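Local coordinates for protein putative superoxide reductase (Thermotoga maritima, PDB 3QZB) that probably reduces superoxide to hydrogen peroxide at a mononuclear iron centre, using electrons delivered by rubredoxin, at residues Ile33-Lys38 against Val45-Thr50; Thr60-Ile65 against Gln96-Gly101; Ser118-Ala123 against Glu134-Ile139. All blocks are in the same frame, centred on the assembly; numbering follows the deposited sequence. Where two conformers were deposited one is given.

Contact 1. Residues Ile33-Lys38 against Val45-Thr50; sequences IEAPEK and VQIVVT
At one border of the three-stranded antiparallel sheet of this immunoglobulin-like beta-sandwich, the end of strand 31-34 pairs with strand 44-51. Glu34 and Val48 form the hydrogen-bonded pair: Glu34 N donates a hydrogen bond to Val48 O at 2.8 Å, and Val48 N donates one back to Glu34 O at 2.9 Å. Their side chains run side by side on the outer face. The Glu34 chain, extended beyond CG, lays its carboxylate along the isopropyl group, OE2 standing 4.0 Å from Val48 CG1. A water links the same OE2 (2.6 Å) to Thr50 OG1, and Lys53 makes a long, weak ion pair with the carboxylate. Ile33, in the non-hydrogen-bonded pair with Val49, faces the interior, where its CG2 meets Ile47 CG2 and strand 119-127 supplies Ala123. Past Glu34 the pairing gives way: a second water donates to both Glu34 O and Gln46 O, bridging the parting backbones. Pro36 then lies across Val45, its CD 3.7 Å from Val45 CG1, which the valine's first torsion (chi1 -180°) sets opposite the backbone N. Ile33, Ile47 and Val49 thus put only aliphatic groups on the inner face, whereas on the outer one Val48 shares the surface with a carboxylate tied through water to Thr50, and water takes over where direct bonding between the backbones ends.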
ATOM      1  N   ILE A  33      -1.857 -20.779  -0.848  1.00  7.57           N
ATOM      2  CA  ILE A  33      -0.545 -20.620  -1.481  1.00  7.14           C
ATOM      3  C   ILE A  33      -0.306 -21.753  -2.480  1.00  7.19           C
ATOM      4  O   ILE A  33      -0.516 -22.931  -2.131  1.00  9.08           O
ATOM      5  CB  ILE A  33       0.556 -20.687  -0.417  1.00  8.07           C
ATOM      6  CG1 ILE A  33       0.451 -19.512   0.575  1.00  8.39           C
ATOM      7  CG2 ILE A  33       1.955 -20.626  -1.111  1.00  8.76           C
ATOM      8  CD1 ILE A  33       1.179 -19.750   1.887  1.00  9.54           C
ATOM      9  N   GLU A  34       0.137 -21.406  -3.676  1.00  7.20           N
ATOM     10  CA  GLU A  34       0.678 -22.372  -4.637  1.00  7.71           C
ATOM     11  C   GLU A  34       2.115 -21.956  -4.931  1.00  7.13           C
ATOM     12  O   GLU A  34       2.358 -20.884  -5.458  1.00  8.53           O
ATOM     13  CB  GLU A  34      -0.126 -22.356  -5.899  1.00  9.17           C
ATOM     14  CG  GLU A  34      -1.551 -22.806  -5.685  1.00 15.24           C
ATOM     15  CD  GLU A  34      -2.389 -22.630  -6.938  1.00 20.79           C
ATOM     16  OE1 GLU A  34      -2.271 -23.473  -7.865  1.00 28.29           O
ATOM     17  OE2 GLU A  34      -3.167 -21.672  -7.033  1.00 21.07           O
ATOM     18  N   ALA A  35       3.041 -22.826  -4.570  1.00  8.86           N
ATOM     19  CA  ALA A  35       4.471 -22.557  -4.780  1.00  8.61           C
ATOM     20  C   ALA A  35       5.149 -23.923  -4.837  1.00  8.54           C
ATOM     21  O   ALA A  35       4.700 -24.856  -4.187  1.00  9.38           O
ATOM     22  CB  ALA A  35       5.047 -21.717  -3.611  1.00 10.82           C
ATOM     23  N   PRO A  36       6.273 -24.033  -5.538  1.00  9.39           N
ATOM     24  CA  PRO A  36       7.027 -25.298  -5.552  1.00  9.82           C
ATOM     25  C   PRO A  36       7.556 -25.676  -4.176  1.00  8.49           C
ATOM     26  O   PRO A  36       7.893 -24.816  -3.368  1.00  9.69           O
ATOM     27  CB  PRO A  36       8.162 -25.032  -6.508  1.00 11.06           C
ATOM     28  CG  PRO A  36       8.143 -23.648  -6.830  1.00 13.09           C
ATOM     29  CD  PRO A  36       6.935 -22.958  -6.280  1.00 11.14           C
ATOM     30  N   GLU A  37       7.716 -26.974  -3.969  1.00 10.25           N
ATOM     31  CA  GLU A  37       8.286 -27.452  -2.727  1.00 11.72           C
ATOM     32  C   GLU A  37       9.783 -27.109  -2.603  1.00  9.29           C
ATOM     33  O   GLU A  37      10.292 -26.859  -1.508  1.00 10.11           O
ATOM     34  CB  GLU A  37       8.119 -28.986  -2.658  1.00 13.83           C
ATOM     35  CG  GLU A  37       8.699 -29.665  -1.500  1.00 22.62           C
ATOM     36  CD  GLU A  37       8.280 -31.140  -1.398  1.00 34.94           C
ATOM     37  OE1 GLU A  37       7.972 -31.759  -2.450  1.00 34.56           O
ATOM     38  OE2 GLU A  37       8.294 -31.662  -0.258  1.00 43.45           O
ATOM     39  N   LYS A  38      10.483 -27.185  -3.726  1.00  8.55           N
ATOM     40  CA  LYS A  38      11.945 -27.022  -3.712  1.00  9.97           C
ATOM     41  C   LYS A  38      12.351 -26.282  -4.975  1.00 10.09           C
ATOM     42  O   LYS A  38      11.795 -26.521  -6.048  1.00 11.61           O
ATOM     43  CB  LYS A  38      12.633 -28.391  -3.638  1.00 13.64           C
ATOM     44  CG  LYS A  38      14.179 -28.329  -3.587  1.00 16.34           C
ATOM     45  CD  LYS A  38      14.767 -29.745  -3.381  1.00 26.27           C
ATOM     46  CE  LYS A  38      15.213 -30.410  -4.724  1.00 36.55           C
ATOM     47  NZ  LYS A  38      16.681 -30.213  -5.145  1.00 36.41           N
ATOM     48  N   VAL A  45      10.916 -17.825  -8.768  1.00  7.85           N
ATOM     49  CA  VAL A  45       9.911 -18.712  -8.187  1.00  8.77           C
ATOM     50  C   VAL A  45       8.560 -17.991  -8.311  1.00  7.83           C
ATOM     51  O   VAL A  45       8.405 -16.893  -7.820  1.00  8.31           O
ATOM     52  CB  VAL A  45      10.197 -19.025  -6.689  1.00 10.82           C
ATOM     53  CG1 VAL A  45       9.122 -19.968  -6.119  1.00 11.66           C
ATOM     54  CG2 VAL A  45      11.595 -19.556  -6.453  1.00 13.14           C
ATOM     55  N   GLN A  46       7.579 -18.665  -8.910  1.00  7.90           N
ATOM     56  CA  GLN A  46       6.211 -18.180  -8.953  1.00  8.15           C
ATOM     57  C   GLN A  46       5.480 -18.580  -7.683  1.00  7.24           C
ATOM     58  O   GLN A  46       5.424 -19.755  -7.346  1.00  9.60           O
ATOM     59  CB  GLN A  46       5.486 -18.800 -10.124  1.00 11.01           C
ATOM     60  CG  GLN A  46       6.143 -18.776 -11.451  1.00 15.95           C
ATOM     61  CD  GLN A  46       6.248 -17.419 -12.006  1.00 15.48           C
ATOM     62  OE1 GLN A  46       7.373 -16.962 -12.380  1.00 21.03           O
ATOM     63  NE2 GLN A  46       5.144 -16.731 -12.132  1.00 15.18           N
ATOM     64  N   ILE A  47       4.907 -17.602  -6.991  1.00  7.16           N
ATOM     65  CA  ILE A  47       4.017 -17.826  -5.874  1.00  7.43           C
ATOM     66  C   ILE A  47       2.651 -17.236  -6.208  1.00  6.65           C
ATOM     67  O   ILE A  47       2.512 -16.057  -6.487  1.00  7.50           O
ATOM     68  CB  ILE A  47       4.549 -17.175  -4.582  1.00  7.16           C
ATOM     69  CG1 ILE A  47       5.943 -17.686  -4.223  1.00  9.24           C
ATOM     70  CG2 ILE A  47       3.572 -17.394  -3.428  1.00  8.27           C
ATOM     71  CD1 ILE A  47       6.590 -16.894  -3.043  1.00 10.42           C
ATOM     72  N   VAL A  48       1.663 -18.143  -6.259  1.00  7.32           N
ATOM     73  CA  VAL A  48       0.268 -17.725  -6.475  1.00  6.33           C
ATOM     74  C   VAL A  48      -0.432 -17.786  -5.130  1.00  6.60           C
ATOM     75  O   VAL A  48      -0.303 -18.760  -4.372  1.00  8.72           O
ATOM     76  CB  VAL A  48      -0.458 -18.626  -7.495  1.00  7.96           C
ATOM     77  CG1 VAL A  48      -1.834 -18.025  -7.828  1.00  9.70           C
ATOM     78  CG2 VAL A  48       0.361 -18.789  -8.760  1.00 10.59           C
ATOM     79  N   VAL A  49      -1.185 -16.728  -4.813  1.00  6.37           N
ATOM     80  CA  VAL A  49      -2.024 -16.753  -3.600  1.00  5.49           C
ATOM     81  C   VAL A  49      -3.443 -16.335  -4.022  1.00  5.89           C
ATOM     82  O   VAL A  49      -3.618 -15.367  -4.746  1.00  6.42           O
ATOM     83  CB  VAL A  49      -1.514 -15.834  -2.498  1.00  6.21           C
ATOM     84  CG1 VAL A  49      -2.330 -16.043  -1.240  1.00  7.35           C
ATOM     85  CG2 VAL A  49      -0.024 -16.044  -2.226  1.00  8.70           C
ATOM     86  N   THR A  50      -4.420 -17.135  -3.588  1.00  6.30           N
ATOM     87  CA  THR A  50      -5.825 -16.946  -3.972  1.00  6.60           C
ATOM     88  C   THR A  50      -6.721 -17.057  -2.759  1.00  7.05           C
ATOM     89  O   THR A  50      -6.623 -17.992  -1.989  1.00  8.90           O
ATOM     90  CB  THR A  50      -6.235 -18.036  -4.979  1.00  7.82           C
ATOM     91  OG1 THR A  50      -5.286 -18.083  -6.063  1.00 10.52           O
ATOM     92  CG2 THR A  50      -7.634 -17.802  -5.531  1.00 10.98           C
TER
HETATM   93  O   HOH W   1      -3.494 -19.987  -5.094  1.00 13.20           O
HETATM   94  O   HOH W   2       3.454 -21.552  -8.388  1.00 20.29           O

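Contact 2. Residues Thr60-Ile65 against Gln96-Gly101. With FE (Fe (III) ion), chain B.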
ATOM      1  N   THR A  60     -18.263  -7.494  -3.930  1.00  7.31           N
ATOM      2  CA  THR A  60     -19.226  -6.415  -4.089  1.00  7.18           C
ATOM      3  C   THR A  60     -18.666  -5.151  -3.476  1.00  8.80           C
ATOM      4  O   THR A  60     -17.677  -5.182  -2.723  1.00  7.77           O
ATOM      5  CB  THR A  60     -20.588  -6.766  -3.440  1.00  8.88           C
ATOM      6  OG1 THR A  60     -20.375  -6.791  -2.019  1.00  8.46           O
ATOM      7  CG2 THR A  60     -21.133  -8.119  -3.954  1.00 10.07           C
ATOM      8  N   THR A  61     -19.342  -4.017  -3.704  1.00  8.85           N
ATOM      9  CA  THR A  61     -18.898  -2.827  -3.116  1.00  8.88           C
ATOM     10  C   THR A  61     -18.910  -2.912  -1.571  1.00  9.04           C
ATOM     11  O   THR A  61     -18.038  -2.400  -0.894  1.00 10.30           O
ATOM     12  CB  THR A  61     -19.775  -1.658  -3.634  1.00 10.33           C
ATOM     13  OG1 THR A  61     -19.699  -1.558  -5.087  1.00 11.15           O
ATOM     14  CG2 THR A  61     -19.413  -0.308  -3.000  1.00 11.55           C
ATOM     15  N   GLU A  62     -19.910  -3.599  -1.012  1.00  8.33           N
ATOM     16  CA  GLU A  62     -20.067  -3.739   0.412  1.00  9.97           C
ATOM     17  C   GLU A  62     -19.177  -4.784   1.068  1.00  8.41           C
ATOM     18  O   GLU A  62     -18.879  -4.657   2.255  1.00 10.29           O
ATOM     19  CB  GLU A  62     -21.558  -4.035   0.752  1.00 10.94           C
ATOM     20  CG  GLU A  62     -22.544  -2.992   0.228  1.00 14.32           C
ATOM     21  CD  GLU A  62     -22.848  -3.038  -1.309  1.00 15.21           C
ATOM     22  OE1 GLU A  62     -22.553  -4.036  -2.029  1.00 11.91           O
ATOM     23  OE2 GLU A  62     -23.476  -2.041  -1.788  1.00 19.71           O
ATOM     24  N   HIS A  63     -18.780  -5.809   0.300  1.00  7.52           N
ATOM     25  CA  HIS A  63     -18.093  -6.969   0.880  1.00  7.01           C
ATOM     26  C   HIS A  63     -17.092  -7.491  -0.137  1.00  6.61           C
ATOM     27  O   HIS A  63     -17.469  -8.027  -1.174  1.00  6.62           O
ATOM     28  CB  HIS A  63     -19.085  -8.062   1.240  1.00  6.91           C
ATOM     29  CG  HIS A  63     -18.473  -9.276   1.863  1.00  6.78           C
ATOM     30  ND1 HIS A  63     -19.094 -10.496   1.808  1.00  7.64           N
ATOM     31  CD2 HIS A  63     -17.277  -9.475   2.488  1.00  6.52           C
ATOM     32  CE1 HIS A  63     -18.310 -11.391   2.404  1.00  7.67           C
ATOM     33  NE2 HIS A  63     -17.189 -10.797   2.834  1.00  6.37           N
ATOM     34  N   HIS A  64     -15.805  -7.453   0.216  1.00  5.96           N
ATOM     35  CA  HIS A  64     -14.752  -7.859  -0.699  1.00  6.23           C
ATOM     36  C   HIS A  64     -13.460  -8.095   0.029  1.00  5.06           C
ATOM     37  O   HIS A  64     -13.220  -7.544   1.111  1.00  6.10           O
ATOM     38  CB  HIS A  64     -14.557  -6.766  -1.786  1.00  5.81           C
ATOM     39  CG  HIS A  64     -14.344  -5.381  -1.214  1.00  6.01           C
ATOM     40  ND1 HIS A  64     -15.355  -4.447  -1.186  1.00  6.96           N
ATOM     41  CD2 HIS A  64     -13.278  -4.784  -0.640  1.00  5.76           C
ATOM     42  CE1 HIS A  64     -14.889  -3.347  -0.614  1.00  7.21           C
ATOM     43  NE2 HIS A  64     -13.651  -3.533  -0.237  1.00  7.05           N
ATOM     44  N   ILE A  65     -12.609  -8.896  -0.585  1.00  5.15           N
ATOM     45  CA  ILE A  65     -11.207  -9.022  -0.122  1.00  5.53           C
ATOM     46  C   ILE A  65     -10.397  -7.835  -0.593  1.00  5.25           C
ATOM     47  O   ILE A  65     -10.371  -7.484  -1.753  1.00  5.87           O
ATOM     48  CB  ILE A  65     -10.608 -10.324  -0.672  1.00  5.48           C
ATOM     49  CG1 ILE A  65     -11.448 -11.556  -0.291  1.00  6.38           C
ATOM     50  CG2 ILE A  65      -9.129 -10.453  -0.238  1.00  6.57           C
ATOM     51  CD1 ILE A  65     -11.657 -11.716   1.191  1.00  7.68           C
ATOM     52  N   GLN A  96     -22.737   6.108 -10.596  1.00  8.37           N
ATOM     53  CA  GLN A  96     -24.067   5.657 -10.983  1.00  9.18           C
ATOM     54  C   GLN A  96     -24.652   4.708  -9.923  1.00 10.35           C
ATOM     55  O   GLN A  96     -25.845   4.457  -9.961  1.00 15.45           O
ATOM     56  CB  GLN A  96     -23.999   4.992 -12.352  1.00  9.86           C
ATOM     57  CG  GLN A  96     -23.549   5.925 -13.454  1.00  9.35           C
ATOM     58  CD  GLN A  96     -22.039   6.195 -13.434  1.00  8.24           C
ATOM     59  OE1 GLN A  96     -21.245   5.284 -13.218  1.00  9.32           O
ATOM     60  NE2 GLN A  96     -21.660   7.413 -13.738  1.00  9.64           N
ATOM     61  N   GLY A  97     -23.825   4.201  -9.019  1.00 12.17           N
ATOM     62  CA  GLY A  97     -24.250   3.413  -7.872  1.00 13.30           C
ATOM     63  C   GLY A  97     -23.318   2.293  -7.549  1.00  9.61           C
ATOM     64  O   GLY A  97     -22.437   1.869  -8.337  1.00 11.42           O
ATOM     65  N   PRO A  98     -23.431   1.734  -6.331  1.00 11.11           N
ATOM     66  CA  PRO A  98     -22.610   0.565  -5.972  1.00 11.27           C
ATOM     67  C   PRO A  98     -23.022  -0.619  -6.842  1.00 10.46           C
ATOM     68  O   PRO A  98     -24.160  -0.742  -7.263  1.00 11.21           O
ATOM     69  CB  PRO A  98     -22.972   0.304  -4.495  1.00 12.86           C
ATOM     70  CG  PRO A  98     -24.346   0.856  -4.381  1.00 11.87           C
ATOM     71  CD  PRO A  98     -24.386   2.076  -5.275  1.00 12.00           C
ATOM     72  N   ASN A  99     -22.049  -1.455  -7.151  1.00 11.12           N
ATOM     73  CA  ASN A  99     -22.315  -2.699  -7.854  1.00 11.27           C
ATOM     74  C   ASN A  99     -22.808  -2.534  -9.281  1.00 10.76           C
ATOM     75  O   ASN A  99     -23.298  -3.496  -9.841  1.00 12.65           O
ATOM     76  CB  ASN A  99     -23.242  -3.648  -7.041  1.00 10.84           C
ATOM     77  CG  ASN A  99     -22.634  -3.945  -5.712  1.00 11.05           C
ATOM     78  OD1 ASN A  99     -21.514  -4.500  -5.658  1.00 14.01           O
ATOM     79  ND2 ASN A  99     -23.322  -3.616  -4.646  1.00 13.39           N
ATOM     80  N   ILE A 100     -22.654  -1.353  -9.866  0.60 10.72           N
ATOM     81  CA  ILE A 100     -22.899  -1.230 -11.317  0.60 11.84           C
ATOM     82  C   ILE A 100     -21.681  -0.571 -12.014  0.60 10.61           C
ATOM     83  O   ILE A 100     -21.783  -0.170 -13.172  0.60 10.96           O
ATOM     84  CB  ILE A 100     -24.257  -0.564 -11.715  0.60 13.23           C
ATOM     85  CG1 ILE A 100     -24.229   0.872 -11.209  0.60  9.07           C
ATOM     86  CG2 ILE A 100     -25.541  -1.417 -11.202  0.60 16.16           C
ATOM     87  CD1 ILE A 100     -25.509   1.650 -11.764  0.60 14.02           C
ATOM     88  N   GLY A 101     -20.517  -0.522 -11.375  1.00  9.54           N
ATOM     89  CA  GLY A 101     -19.329  -0.008 -12.045  1.00  8.78           C
ATOM     90  C   GLY A 101     -18.740  -1.010 -13.052  1.00  7.15           C
ATOM     91  O   GLY A 101     -19.134  -2.192 -13.152  1.00  8.35           O
TER
HETATM   92 FE    FE B 132     -15.511 -11.765   3.780  1.00  5.79          FE
HETATM   93  O   HOH W   3     -25.883  -2.462  -3.657  1.00 32.74           O
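Asn99 is the residue through which the two loops hold each other, its amide reaching two successive residues of 60-65. With CG anti to its own carbonyl carbon (chi1 -58°), the amide swings round to meet the other loop. OD1 accepts from Thr61 N at 3.0 Å, the donor tilted 28° from the carbonyl plane, and also rests 3.3 Å from Thr60 CB. On the other branch, Asn99 ND2 donates to Glu62 OE1 at 2.8 Å, almost straight and in the amide plane, meeting the syn lone pair of that oxygen. The Glu62 chain bends at chi2 (75°) to bring its carboxylate there, and a water joins OE2 to Asn99 ND2. A third bond runs from Asn99 N to Thr61 OG1 (3.1 Å), a hydroxyl that is also hydrogen-bonded to His91 O. Asn99 occupies the third position of a type II beta turn from Gly97 to Ile100, and Pro98, at the second, sets CB 3.8 Å from Thr61 CB. Replacing Asn99 by an alanine would probably leave Thr61 N and Glu62 OE1 without these partners and the Glu62 carboxylate freer to turn. Thr60 closes its own loop as an ST motif, OG1 accepting from His63 N, while Thr60 O accepts a hydrogen bond from His64 ND1, lying in the plane of that imidazole. Beyond this bend His63 extends NE2 to the iron at 2.2 Å; His29, His57, His130 and Cys127 complete the site. Glu62 of a second subunit packs against Thr61 and Pro98.

Contact 3. Residues Ser118-Ala123 against Glu134-Ile139; sequences SGTIIA and ESSQKI
Lys138 folds back over the neighbouring strand of the beta hairpin formed by strands 119-127 and 131-141, crossing Thr120 at about a right angle with CD 3.7 Å from Thr120 OG1. Bends at chi2 (77°) and chi4 carry NZ to Gly119 O at 3.0 Å, where it sits above the carbonyl plane; Ile139 N reaches the same oxygen from the opposite face. Asp75 gives the ammonium a salt bridge. On the inner face Ile121 lies obliquely over Ile139, CG1 4.0 Å from Ile139 CG2, and next to them Ala123 CB faces Ser135 OG, which is hydrogen-bonded to Pro31 O. On the other face Ile122 and Glu134 run side by side, Ile122 CG2 being 4.0 Å from Glu134 OE1, while Ile122 CG1 packs on Ser136 CB. The polar ends there serve a fourth subunit: Glu134 OE1 bonds to its Leu15 N, Ser136 OG to its Met13 O. Paired backbone bonds, such as Ile121 N to Gln137 O at 2.8 Å, hold the strands in register. The hairpin thus turns Ile121, Ile139 and Ala123 to the sandwich interior, while its reverse face mixes Ile122 with polar groups that join a partner chain and a lysine whose charge is probably balanced by Asp75.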
ATOM      1  N   SER A 118      16.505 -21.508   2.443  1.00  9.15           N
ATOM      2  CA  SER A 118      15.227 -22.150   2.733  1.00  9.37           C
ATOM      3  C   SER A 118      14.456 -21.388   3.795  1.00  8.50           C
ATOM      4  O   SER A 118      15.024 -20.695   4.628  1.00  9.12           O
ATOM      5  CB  SER A 118      15.440 -23.563   3.233  1.00  8.43           C
ATOM      6  OG  SER A 118      16.089 -24.331   2.227  1.00  9.40           O
ATOM      7  N   GLY A 119      13.136 -21.508   3.781  1.00  8.21           N
ATOM      8  CA  GLY A 119      12.312 -20.804   4.706  1.00  8.33           C
ATOM      9  C   GLY A 119      10.863 -21.191   4.593  1.00  8.08           C
ATOM     10  O   GLY A 119      10.557 -22.273   4.084  1.00 10.37           O
ATOM     11  N   THR A 120      10.004 -20.315   5.098  1.00  7.16           N
ATOM     12  CA  THR A 120       8.564 -20.484   5.117  1.00  7.34           C
ATOM     13  C   THR A 120       7.908 -19.300   4.471  1.00  6.52           C
ATOM     14  O   THR A 120       8.231 -18.157   4.776  1.00  7.64           O
ATOM     15  CB  THR A 120       8.046 -20.675   6.526  1.00  7.55           C
ATOM     16  OG1 THR A 120       8.728 -21.770   7.143  1.00  8.95           O
ATOM     17  CG2 THR A 120       6.563 -20.972   6.575  1.00 10.10           C
ATOM     18  N   ILE A 121       6.980 -19.575   3.545  1.00  6.30           N
ATOM     19  CA  ILE A 121       6.111 -18.563   2.924  1.00  6.37           C
ATOM     20  C   ILE A 121       4.860 -18.424   3.809  1.00  6.61           C
ATOM     21  O   ILE A 121       4.237 -19.434   4.127  1.00  7.53           O
ATOM     22  CB  ILE A 121       5.716 -18.976   1.489  1.00  6.76           C
ATOM     23  CG1 ILE A 121       6.923 -19.179   0.591  1.00  9.33           C
ATOM     24  CG2 ILE A 121       4.702 -17.969   0.893  1.00  7.83           C
ATOM     25  CD1 ILE A 121       6.628 -20.001  -0.682  1.00  9.91           C
ATOM     26  N   ILE A 122       4.514 -17.215   4.204  1.00  7.34           N
ATOM     27  CA  ILE A 122       3.324 -16.903   4.991  1.00  7.24           C
ATOM     28  C   ILE A 122       2.450 -15.947   4.180  1.00  6.35           C
ATOM     29  O   ILE A 122       2.916 -14.915   3.712  1.00  7.68           O
ATOM     30  CB  ILE A 122       3.671 -16.303   6.357  1.00  7.34           C
ATOM     31  CG1 ILE A 122       4.610 -17.207   7.194  1.00  8.16           C
ATOM     32  CG2 ILE A 122       2.383 -16.041   7.144  1.00  8.78           C
ATOM     33  CD1 ILE A 122       5.147 -16.507   8.441  1.00 11.29           C
ATOM     34  N   ALA A 123       1.195 -16.326   3.977  1.00  6.39           N
ATOM     35  CA  ALA A 123       0.214 -15.471   3.316  1.00  5.77           C
ATOM     36  C   ALA A 123      -0.753 -14.926   4.388  1.00  6.47           C
ATOM     37  O   ALA A 123      -1.216 -15.681   5.259  1.00  7.56           O
ATOM     38  CB  ALA A 123      -0.573 -16.263   2.274  1.00  7.46           C
ATOM     39  N   GLU A 134      -4.745 -16.267   7.571  1.00  6.41           N
ATOM     40  CA  GLU A 134      -3.378 -16.659   7.186  1.00  6.24           C
ATOM     41  C   GLU A 134      -3.254 -18.103   6.790  1.00  6.80           C
ATOM     42  O   GLU A 134      -4.108 -18.952   7.138  1.00  7.44           O
ATOM     43  CB  GLU A 134      -2.365 -16.341   8.296  1.00  7.22           C
ATOM     44  CG  GLU A 134      -2.474 -17.175   9.510  1.00  8.18           C
ATOM     45  CD  GLU A 134      -1.373 -16.858  10.506  1.00  9.61           C
ATOM     46  OE1 GLU A 134      -0.204 -16.697  10.137  1.00 11.72           O
ATOM     47  OE2 GLU A 134      -1.659 -16.892  11.694  1.00 14.00           O
ATOM     48  N   SER A 135      -2.172 -18.392   6.107  1.00  7.02           N
ATOM     49  CA  SER A 135      -1.714 -19.753   5.856  1.00  6.76           C
ATOM     50  C   SER A 135      -0.197 -19.705   5.637  1.00  6.91           C
ATOM     51  O   SER A 135       0.372 -18.654   5.417  1.00  7.07           O
ATOM     52  CB  SER A 135      -2.411 -20.365   4.661  1.00  9.72           C
ATOM     53  OG  SER A 135      -1.979 -19.830   3.467  1.00 10.18           O
ATOM     54  N   SER A 136       0.449 -20.875   5.639  1.00  7.10           N
ATOM     55  CA  SER A 136       1.875 -20.937   5.432  1.00  7.23           C
ATOM     56  C   SER A 136       2.315 -22.244   4.824  1.00  7.94           C
ATOM     57  O   SER A 136       1.576 -23.219   4.872  1.00 12.17           O
ATOM     58  CB  SER A 136       2.630 -20.699   6.735  1.00  9.35           C
ATOM     59  OG  SER A 136       2.481 -21.756   7.649  1.00 13.11           O
ATOM     60  N   GLN A 137       3.488 -22.213   4.198  1.00  8.17           N
ATOM     61  CA  GLN A 137       4.031 -23.371   3.465  1.00 11.06           C
ATOM     62  C   GLN A 137       5.556 -23.266   3.496  1.00  9.18           C
ATOM     63  O   GLN A 137       6.107 -22.234   3.158  1.00  9.34           O
ATOM     64  CB  GLN A 137       3.541 -23.322   1.960  1.00 13.29           C
ATOM     65  CG  GLN A 137       3.831 -24.414   1.120  1.00 19.28           C
ATOM     66  CD  GLN A 137       2.972 -24.338  -0.015  1.00 18.30           C
ATOM     67  OE1 GLN A 137       1.723 -24.271   0.131  1.00 19.69           O
ATOM     68  NE2 GLN A 137       3.565 -24.340  -1.141  1.00 15.35           N
ATOM     69  N   LYS A 138       6.218 -24.386   3.797  1.00  9.52           N
ATOM     70  CA  LYS A 138       7.666 -24.458   3.693  1.00  9.40           C
ATOM     71  C   LYS A 138       8.130 -24.438   2.237  1.00  8.89           C
ATOM     72  O   LYS A 138       7.450 -24.992   1.371  1.00  8.95           O
ATOM     73  CB  LYS A 138       8.135 -25.752   4.317  1.00 11.00           C
ATOM     74  CG  LYS A 138       9.600 -25.855   4.667  1.00 14.52           C
ATOM     75  CD  LYS A 138       9.877 -25.043   5.969  1.00 16.79           C
ATOM     76  CE  LYS A 138      11.365 -24.974   6.351  1.00 18.27           C
ATOM     77  NZ  LYS A 138      12.236 -24.495   5.200  1.00 14.81           N
ATOM     78  N   ILE A 139       9.306 -23.862   1.993  1.00  8.04           N
ATOM     79  CA  ILE A 139       9.981 -23.958   0.683  1.00  8.14           C
ATOM     80  C   ILE A 139      11.454 -24.254   0.969  1.00  8.38           C
ATOM     81  O   ILE A 139      12.096 -23.627   1.813  1.00  9.97           O
ATOM     82  CB  ILE A 139       9.739 -22.739  -0.218  1.00  7.84           C
ATOM     83  CG1 ILE A 139      10.283 -22.976  -1.626  1.00  8.68           C
ATOM     84  CG2 ILE A 139      10.249 -21.462   0.476  1.00 10.59           C
ATOM     85  CD1 ILE A 139       9.732 -21.989  -2.660  1.00  9.59           C
TER

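In the fold
Contacts 1 and 3 face each other across the beta-sandwich, their centres only 9 Å apart: the edge strand of contact 1 lies against the hairpin of contact 3, with Ile33 CD1 3.5 Å from Ser135 OG and Pro36 O 3.4 Å from Ile139 CD1. Contact 2 lies on the opposite side of the chain's centre from both, about 30 Å from contact 1 and 32 Å from contact 3, centre to centre, and is the one that holds an iron ligand, His63. The other two approach the metal at one end without reaching it: the Thr50 side chain is about 14 Å from the iron, and strand 119-127 runs on to the ligand Cys127.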